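Local structure of Low molecular weight protein-tyrosine-phosphatase YfkJ (Bacillus subtilis, 4ETM) at residues 101-107 with 124-128; 75-79 with 149-153. The protein removes phosphate from phosphotyrosine residues of proteins, as a low molecular weight protein-tyrosine phosphatase, and takes part in resistance to ethanol stress. One frame throughout, in Å; residues are numbered along the deposited sequence.

Contact 1 (101-107 with 124-128); sequences YIIAMDA and HIKRL
Strands 101-104 and 125-127 run parallel, 4.6 Å apart at the closest approach of their short axes and 34° apart in direction, with Ile102 facing Ile125 and Ala104 facing Arg127. They are the two strands of a right-handed beta-alpha-beta unit whose crossover contains helix 107-117, at the edge of the four-stranded parallel sheet of the phosphatase, 125-127 being outermost and 101-104 next to it. The bonds form a parallel ladder: Ile102 N gives to His124 O, Ile102 O takes Lys126 N at 3.0 Å, Ala104 N gives to Lys126 O, and Ala104 O receives Leu128 N at 2.9 Å. With chi1 of His124 at 60°, CG between its backbone N and carbonyl carbon, NE2 comes 3.7 Å from Ile102 CD1; that nitrogen is hydrogen-bonded to Leu96 O. Ile125 CG1 lies 4.0 Å above one face of the same ring, toward its rim. On the other face of the sheet, Ile103 CG2 sits against the turn after the second strand, 3.6 Å from Leu128 CA. Helix 107-117 packs on Ala104 and Ile125, and helix 149-170 on Ile103 and Leu128. Past Ala104 the first segment reaches the active site, where Met105 touches the nucleophile Cys25, Asp106 caps helix 107-117 through OD1 to Asn109 N and bridges the active-site Arg31 through OD2, and Arg127, alongside this turn, forms salt bridges with Asp139 and Asp130. The arginine's CD lies 3.7 Å from Ala107 N, and its NH1 3.8 Å from Ala107 CB.

Contact 2 (75-79 with 149-153); sequences ILRRE and FEEVC
A salt-bridge network of Arg78, Glu79 and Glu150 ties the C-terminal end of helix 70-78 to the first turns of helix 149-170. Arg78 reaches across to helix 149-170 with CG opposite the backbone N (chi1 162°), then bends at chi3, and presents NH1 and NH2 end-on to the Glu150 carboxylate. NH1 bonds OE1 at 2.9 Å on the syn side and NH2 bonds OE2 at 3.1 Å from above the carboxylate plane; NH1 also makes a weak bond to OE2. The two flat groups are turned 35° against each other, yet both acceptors stay near the guanidinium plane. Arg78 NE bonds Glu79 OE2 at 3.2 Å, also close to that plane, so two carboxylates in or near it hold the rotation of the group. Ile75 supplies the apolar part of the contact. Its CD1 is 3.6 Å above one face of the Arg78 guanidinium, toward the rim. Cys153 SG, anti to its backbone N, lies 3.6 Å from Ile75 CG2 and 3.5 Å from Arg78 NH2, near the guanidinium plane. Ile75 CG1 meets Phe149 CB more loosely, at 4.2 Å, and the Phe149 ring turns away to meet His69. Around the contact, Ile75 packs on Met34 and Leu76 on Ala37 and Ile38 of helix 31-45, while Val152 reaches Arg31 at the start of that helix and Pro143 of helix 143-146.

Contacts 1 and 2 lie on opposite sides of the chain's centre, their own centres about 20 Å apart and their nearest atoms about 7 Å apart, without touching. The loop between 75-79 and 149-153 contains the whole of contact 1. Contact 1 reaches the active site directly, the Met105 side chain lying about 6 Å from a bound phosphate ion; contact 2 only approaches it, the Phe149 side chain being about 7 Å from those of Arg31 and of the proton donor Asp142. Helix 149-170 is shared between them: it begins at contact 2 and packs against contact 1 further along.

Contact 1 (101-107 with 124-128)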
ATOM      1  N   TYR A 101      -6.679  13.766  -9.828  1.00 16.97           N
ATOM      2  CA  TYR A 101      -5.510  13.282  -9.096  1.00 15.57           C
ATOM      3  C   TYR A 101      -5.967  12.682  -7.787  1.00 16.98           C
ATOM      4  O   TYR A 101      -6.760  13.285  -7.071  1.00 15.97           O
ATOM      5  CB  TYR A 101      -4.560  14.433  -8.763  1.00 18.62           C
ATOM      6  CG  TYR A 101      -3.881  15.033  -9.961  1.00 19.45           C
ATOM      7  CD1 TYR A 101      -2.607  14.629 -10.329  1.00 19.07           C
ATOM      8  CD2 TYR A 101      -4.502  16.012 -10.706  1.00 17.13           C
ATOM      9  CE1 TYR A 101      -1.975  15.174 -11.437  1.00 23.26           C
ATOM     10  CE2 TYR A 101      -3.879  16.566 -11.814  1.00 18.00           C
ATOM     11  CZ  TYR A 101      -2.614  16.142 -12.163  1.00 22.07           C
ATOM     12  OH  TYR A 101      -1.981  16.692 -13.256  1.00 24.70           O
ATOM     13  N   ILE A 102      -5.472  11.498  -7.462  1.00 15.51           N
ATOM     14  CA  ILE A 102      -5.664  10.987  -6.120  1.00 14.69           C
ATOM     15  C   ILE A 102      -4.299  10.869  -5.463  1.00 13.33           C
ATOM     16  O   ILE A 102      -3.442  10.142  -5.950  1.00 15.50           O
ATOM     17  CB  ILE A 102      -6.423   9.658  -6.132  1.00 17.02           C
ATOM     18  CG1 ILE A 102      -7.786   9.855  -6.823  1.00 21.23           C
ATOM     19  CG2 ILE A 102      -6.545   9.125  -4.709  1.00 15.44           C
ATOM     20  CD1 ILE A 102      -8.699   8.665  -6.768  1.00 20.67           C
ATOM     21  N   ILE A 103      -4.113  11.590  -4.359  1.00 12.56           N
ATOM     22  CA  ILE A 103      -2.809  11.764  -3.750  1.00 13.88           C
ATOM     23  C   ILE A 103      -2.822  11.131  -2.356  1.00 14.51           C
ATOM     24  O   ILE A 103      -3.400  11.689  -1.418  1.00 12.09           O
ATOM     25  CB  ILE A 103      -2.448  13.267  -3.644  1.00 13.04           C
ATOM     26  CG1 ILE A 103      -2.487  13.943  -5.020  1.00 15.56           C
ATOM     27  CG2 ILE A 103      -1.073  13.432  -3.038  1.00 15.26           C
ATOM     28  CD1 ILE A 103      -1.677  13.236  -6.086  1.00 22.78           C
ATOM     29  N   ALA A 104      -2.205   9.954  -2.245  1.00 12.86           N
ATOM     30  CA  ALA A 104      -2.154   9.187  -0.986  1.00 11.17           C
ATOM     31  C   ALA A 104      -0.993   9.604  -0.118  1.00 14.00           C
ATOM     32  O   ALA A 104       0.024  10.040  -0.630  1.00 13.17           O
ATOM     33  CB  ALA A 104      -2.040   7.725  -1.291  1.00 12.29           C
ATOM     34  N   MET A 105      -1.121   9.427   1.196  1.00 14.39           N
ATOM     35  CA  MET A 105      -0.041   9.818   2.107  1.00 11.86           C
ATOM     36  C   MET A 105       1.060   8.764   2.224  1.00 10.93           C
ATOM     37  O   MET A 105       2.226   9.115   2.444  1.00 12.33           O
ATOM     38  CB  MET A 105      -0.598  10.175   3.487  1.00  9.64           C
ATOM     39  CG  MET A 105      -1.547  11.358   3.444  1.00 11.27           C
ATOM     40  SD  MET A 105      -0.658  12.849   2.928  1.00 13.09           S
ATOM     41  CE  MET A 105      -1.703  13.395   1.572  1.00 19.48           C
ATOM     42  N   ASP A 106       0.687   7.491   2.092  1.00  9.79           N
ATOM     43  CA  ASP A 106       1.657   6.401   2.169  1.00 11.68           C
ATOM     44  C   ASP A 106       1.301   5.180   1.321  1.00 12.45           C
ATOM     45  O   ASP A 106       0.245   5.135   0.656  1.00 12.18           O
ATOM     46  CB  ASP A 106       1.926   6.001   3.628  1.00 13.34           C
ATOM     47  CG  ASP A 106       0.715   5.404   4.320  1.00 11.43           C
ATOM     48  OD1 ASP A 106      -0.066   4.674   3.689  1.00 11.41           O
ATOM     49  OD2 ASP A 106       0.550   5.635   5.529  1.00 14.29           O
ATOM     50  N   ALA A 107       2.200   4.200   1.330  1.00 11.01           N
ATOM     51  CA  ALA A 107       2.085   3.054   0.446  1.00 11.63           C
ATOM     52  C   ALA A 107       0.886   2.208   0.849  1.00 10.38           C
ATOM     53  O   ALA A 107       0.164   1.694  -0.009  1.00 11.09           O
ATOM     54  CB  ALA A 107       3.369   2.225   0.457  1.00 14.65           C
ATOM     55  N   HIS A 124      -3.847   7.305 -11.900  1.00 19.25           N
ATOM     56  CA  HIS A 124      -3.793   8.650 -11.330  1.00 18.61           C
ATOM     57  C   HIS A 124      -3.614   8.644  -9.800  1.00 17.51           C
ATOM     58  O   HIS A 124      -3.740   9.674  -9.145  1.00 17.69           O
ATOM     59  CB  HIS A 124      -5.058   9.427 -11.701  1.00 18.78           C
ATOM     60  CG  HIS A 124      -6.324   8.791 -11.219  1.00 20.17           C
ATOM     61  ND1 HIS A 124      -6.569   7.439 -11.326  1.00 20.76           N
ATOM     62  CD2 HIS A 124      -7.427   9.326 -10.644  1.00 17.74           C
ATOM     63  CE1 HIS A 124      -7.760   7.166 -10.825  1.00 18.78           C
ATOM     64  NE2 HIS A 124      -8.303   8.295 -10.404  1.00 17.57           N
ATOM     65  N   ILE A 125      -3.317   7.483  -9.235  1.00 16.95           N
ATOM     66  CA  ILE A 125      -3.151   7.369  -7.792  1.00 17.79           C
ATOM     67  C   ILE A 125      -1.658   7.325  -7.464  1.00 20.66           C
ATOM     68  O   ILE A 125      -0.982   6.360  -7.810  1.00 19.49           O
ATOM     69  CB  ILE A 125      -3.840   6.094  -7.258  1.00 19.71           C
ATOM     70  CG1 ILE A 125      -5.315   6.089  -7.665  1.00 19.60           C
ATOM     71  CG2 ILE A 125      -3.687   5.983  -5.748  1.00 17.11           C
ATOM     72  CD1 ILE A 125      -6.072   4.859  -7.243  1.00 16.10           C
ATOM     73  N   LYS A 126      -1.151   8.373  -6.818  1.00 16.99           N
ATOM     74  CA  LYS A 126       0.263   8.458  -6.466  1.00 15.53           C
ATOM     75  C   LYS A 126       0.428   8.923  -5.016  1.00 14.47           C
ATOM     76  O   LYS A 126      -0.517   9.477  -4.430  1.00 16.50           O
ATOM     77  CB  LYS A 126       0.995   9.416  -7.411  1.00 20.88           C
ATOM     78  CG  LYS A 126       1.028   8.960  -8.870  1.00 23.44           C
ATOM     79  CD  LYS A 126       1.956   9.837  -9.693  1.00 30.49           C
ATOM     80  CE  LYS A 126       2.197   9.268 -11.088  1.00 38.83           C
ATOM     81  NZ  LYS A 126       0.947   9.184 -11.903  1.00 43.59           N
ATOM     82  N   ARG A 127       1.597   8.670  -4.420  1.00 16.86           N
ATOM     83  CA  ARG A 127       1.903   9.213  -3.094  1.00 15.92           C
ATOM     84  C   ARG A 127       2.314  10.685  -3.190  1.00 18.97           C
ATOM     85  O   ARG A 127       2.932  11.098  -4.175  1.00 19.22           O
ATOM     86  CB  ARG A 127       3.021   8.421  -2.399  1.00 13.88           C
ATOM     87  CG  ARG A 127       2.600   7.048  -1.911  1.00 13.84           C
ATOM     88  CD  ARG A 127       3.755   6.337  -1.214  1.00 14.97           C
ATOM     89  NE  ARG A 127       4.901   6.152  -2.100  1.00 22.28           N
ATOM     90  CZ  ARG A 127       5.946   5.393  -1.794  1.00 20.28           C
ATOM     91  NH1 ARG A 127       5.981   4.762  -0.625  1.00 19.14           N
ATOM     92  NH2 ARG A 127       6.955   5.256  -2.653  1.00 23.58           N
ATOM     93  N   LEU A 128       1.973  11.464  -2.166  1.00 14.41           N
ATOM     94  CA  LEU A 128       2.379  12.875  -2.105  1.00 12.69           C
ATOM     95  C   LEU A 128       3.878  13.030  -2.318  1.00 13.33           C
ATOM     96  O   LEU A 128       4.312  13.854  -3.127  1.00 16.19           O
ATOM     97  CB  LEU A 128       1.987  13.498  -0.768  1.00 11.86           C
ATOM     98  CG  LEU A 128       2.333  14.978  -0.614  1.00 13.61           C
ATOM     99  CD1 LEU A 128       1.593  15.828  -1.653  1.00 15.57           C
ATOM    100  CD2 LEU A 128       2.026  15.414   0.813  1.00 16.93           C
TER

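Contact 2 (75-79 with 149-153)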
ATOM      1  N   ILE A  75      -1.457  22.959  13.946  1.00 20.14           N
ATOM      2  CA  ILE A  75      -0.524  23.240  12.870  1.00 15.78           C
ATOM      3  C   ILE A  75      -1.124  24.296  11.959  1.00 17.53           C
ATOM      4  O   ILE A  75      -0.490  25.304  11.677  1.00 21.32           O
ATOM      5  CB  ILE A  75      -0.207  21.984  12.039  1.00 17.37           C
ATOM      6  CG1 ILE A  75       0.728  21.047  12.813  1.00 18.70           C
ATOM      7  CG2 ILE A  75       0.395  22.373  10.687  1.00 18.94           C
ATOM      8  CD1 ILE A  75       2.100  21.630  13.074  1.00 24.02           C
ATOM      9  N   LEU A  76      -2.359  24.064  11.522  1.00 21.85           N
ATOM     10  CA  LEU A  76      -3.020  24.978  10.596  1.00 19.94           C
ATOM     11  C   LEU A  76      -3.195  26.371  11.189  1.00 24.24           C
ATOM     12  O   LEU A  76      -2.967  27.369  10.505  1.00 22.63           O
ATOM     13  CB  LEU A  76      -4.344  24.384  10.071  1.00 20.47           C
ATOM     14  CG  LEU A  76      -4.186  23.121   9.211  1.00 15.27           C
ATOM     15  CD1 LEU A  76      -5.528  22.561   8.734  1.00 15.00           C
ATOM     16  CD2 LEU A  76      -3.275  23.380   8.018  1.00 17.90           C
ATOM     17  N   ARG A  77      -3.552  26.446  12.467  1.00 24.58           N
ATOM     18  CA  ARG A  77      -3.654  27.739  13.127  1.00 28.79           C
ATOM     19  C   ARG A  77      -2.322  28.471  13.059  1.00 28.37           C
ATOM     20  O   ARG A  77      -2.286  29.674  12.791  1.00 30.06           O
ATOM     21  CB  ARG A  77      -4.079  27.589  14.585  1.00 27.55           C
ATOM     22  CG  ARG A  77      -5.539  27.226  14.771  1.00 33.11           C
ATOM     23  CD  ARG A  77      -5.936  27.285  16.238  1.00 40.37           C
ATOM     24  NE  ARG A  77      -7.110  26.459  16.496  1.00 45.25           N
ATOM     25  CZ  ARG A  77      -7.068  25.247  17.043  1.00 41.35           C
ATOM     26  NH1 ARG A  77      -5.907  24.720  17.411  1.00 43.14           N
ATOM     27  NH2 ARG A  77      -8.189  24.564  17.231  1.00 39.56           N
ATOM     28  N   ARG A  78      -1.232  27.743  13.303  1.00 25.53           N
ATOM     29  CA  ARG A  78       0.096  28.342  13.258  1.00 27.45           C
ATOM     30  C   ARG A  78       0.385  28.900  11.882  1.00 25.26           C
ATOM     31  O   ARG A  78       0.908  30.006  11.741  1.00 29.78           O
ATOM     32  CB  ARG A  78       1.177  27.331  13.613  1.00 37.16           C
ATOM     33  CG  ARG A  78       2.544  27.800  13.159  1.00 41.81           C
ATOM     34  CD  ARG A  78       3.634  26.864  13.566  1.00 33.46           C
ATOM     35  NE  ARG A  78       3.910  25.825  12.582  1.00 25.97           N
ATOM     36  CZ  ARG A  78       4.582  24.724  12.883  1.00 18.39           C
ATOM     37  NH1 ARG A  78       4.994  24.546  14.131  1.00 24.37           N
ATOM     38  NH2 ARG A  78       4.827  23.805  11.966  1.00 26.94           N
ATOM     39  N   GLU A  79       0.026  28.136  10.861  1.00 26.39           N
ATOM     40  CA  GLU A  79       0.270  28.552   9.491  1.00 26.73           C
ATOM     41  C   GLU A  79      -0.744  29.594   9.035  1.00 29.06           C
ATOM     42  O   GLU A  79      -0.679  30.076   7.906  1.00 30.63           O
ATOM     43  CB  GLU A  79       0.232  27.347   8.554  1.00 22.86           C
ATOM     44  CG  GLU A  79       1.172  26.217   8.964  1.00 25.80           C
ATOM     45  CD  GLU A  79       2.621  26.532   8.663  1.00 31.76           C
ATOM     46  OE1 GLU A  79       2.883  27.178   7.622  1.00 28.92           O
ATOM     47  OE2 GLU A  79       3.496  26.139   9.467  1.00 35.25           O
ATOM     48  N   PHE A 149       3.397  15.758  14.818  1.00 15.66           N
ATOM     49  CA  PHE A 149       2.716  16.609  13.860  1.00 16.28           C
ATOM     50  C   PHE A 149       3.657  17.576  13.160  1.00 15.35           C
ATOM     51  O   PHE A 149       3.398  17.974  12.030  1.00 17.62           O
ATOM     52  CB  PHE A 149       1.548  17.335  14.528  1.00 14.37           C
ATOM     53  CG  PHE A 149       0.367  16.441  14.781  1.00 14.18           C
ATOM     54  CD1 PHE A 149       0.361  15.586  15.881  1.00 18.32           C
ATOM     55  CD2 PHE A 149      -0.725  16.432  13.918  1.00 16.69           C
ATOM     56  CE1 PHE A 149      -0.718  14.752  16.122  1.00 16.38           C
ATOM     57  CE2 PHE A 149      -1.802  15.591  14.146  1.00 21.14           C
ATOM     58  CZ  PHE A 149      -1.792  14.746  15.257  1.00 15.67           C
ATOM     59  N   GLU A 150       4.765  17.916  13.813  1.00 18.23           N
ATOM     60  CA  GLU A 150       5.721  18.848  13.231  1.00 18.58           C
ATOM     61  C   GLU A 150       6.365  18.294  11.959  1.00 19.08           C
ATOM     62  O   GLU A 150       6.462  19.004  10.955  1.00 17.79           O
ATOM     63  CB  GLU A 150       6.793  19.230  14.240  1.00 18.60           C
ATOM     64  CG  GLU A 150       6.309  20.177  15.311  1.00 23.78           C
ATOM     65  CD  GLU A 150       6.349  21.630  14.893  1.00 24.56           C
ATOM     66  OE1 GLU A 150       6.233  22.512  15.770  1.00 30.18           O
ATOM     67  OE2 GLU A 150       6.525  21.899  13.693  1.00 28.99           O
ATOM     68  N   GLU A 151       6.789  17.030  11.973  1.00 17.93           N
ATOM     69  CA  GLU A 151       7.488  16.493  10.808  1.00 20.44           C
ATOM     70  C   GLU A 151       6.495  16.246   9.669  1.00 17.24           C
ATOM     71  O   GLU A 151       6.863  16.326   8.499  1.00 19.27           O
ATOM     72  CB  GLU A 151       8.258  15.216  11.154  1.00 25.79           C
ATOM     73  CG  GLU A 151       7.389  13.999  11.379  1.00 22.43           C
ATOM     74  CD  GLU A 151       8.194  12.719  11.606  1.00 27.56           C
ATOM     75  OE1 GLU A 151       7.565  11.671  11.859  1.00 27.27           O
ATOM     76  OE2 GLU A 151       9.442  12.757  11.528  1.00 29.67           O
ATOM     77  N   VAL A 152       5.242  15.955  10.027  1.00 16.62           N
ATOM     78  CA  VAL A 152       4.176  15.770   9.044  1.00 12.46           C
ATOM     79  C   VAL A 152       3.905  17.106   8.351  1.00 14.00           C
ATOM     80  O   VAL A 152       3.790  17.163   7.136  1.00 16.56           O
ATOM     81  CB  VAL A 152       2.896  15.200   9.695  1.00 15.18           C
ATOM     82  CG1 VAL A 152       1.725  15.281   8.743  1.00 14.57           C
ATOM     83  CG2 VAL A 152       3.132  13.761  10.108  1.00 14.12           C
ATOM     84  N   CYS A 153       3.833  18.190   9.124  1.00 14.29           N
ATOM     85  CA  CYS A 153       3.701  19.521   8.534  1.00 14.51           C
ATOM     86  C   CYS A 153       4.817  19.808   7.521  1.00 15.91           C
ATOM     87  O   CYS A 153       4.548  20.249   6.397  1.00 18.37           O
ATOM     88  CB  CYS A 153       3.717  20.589   9.631  1.00 15.15           C
ATOM     89  SG  CYS A 153       3.592  22.297   9.027  1.00 21.11           S
TER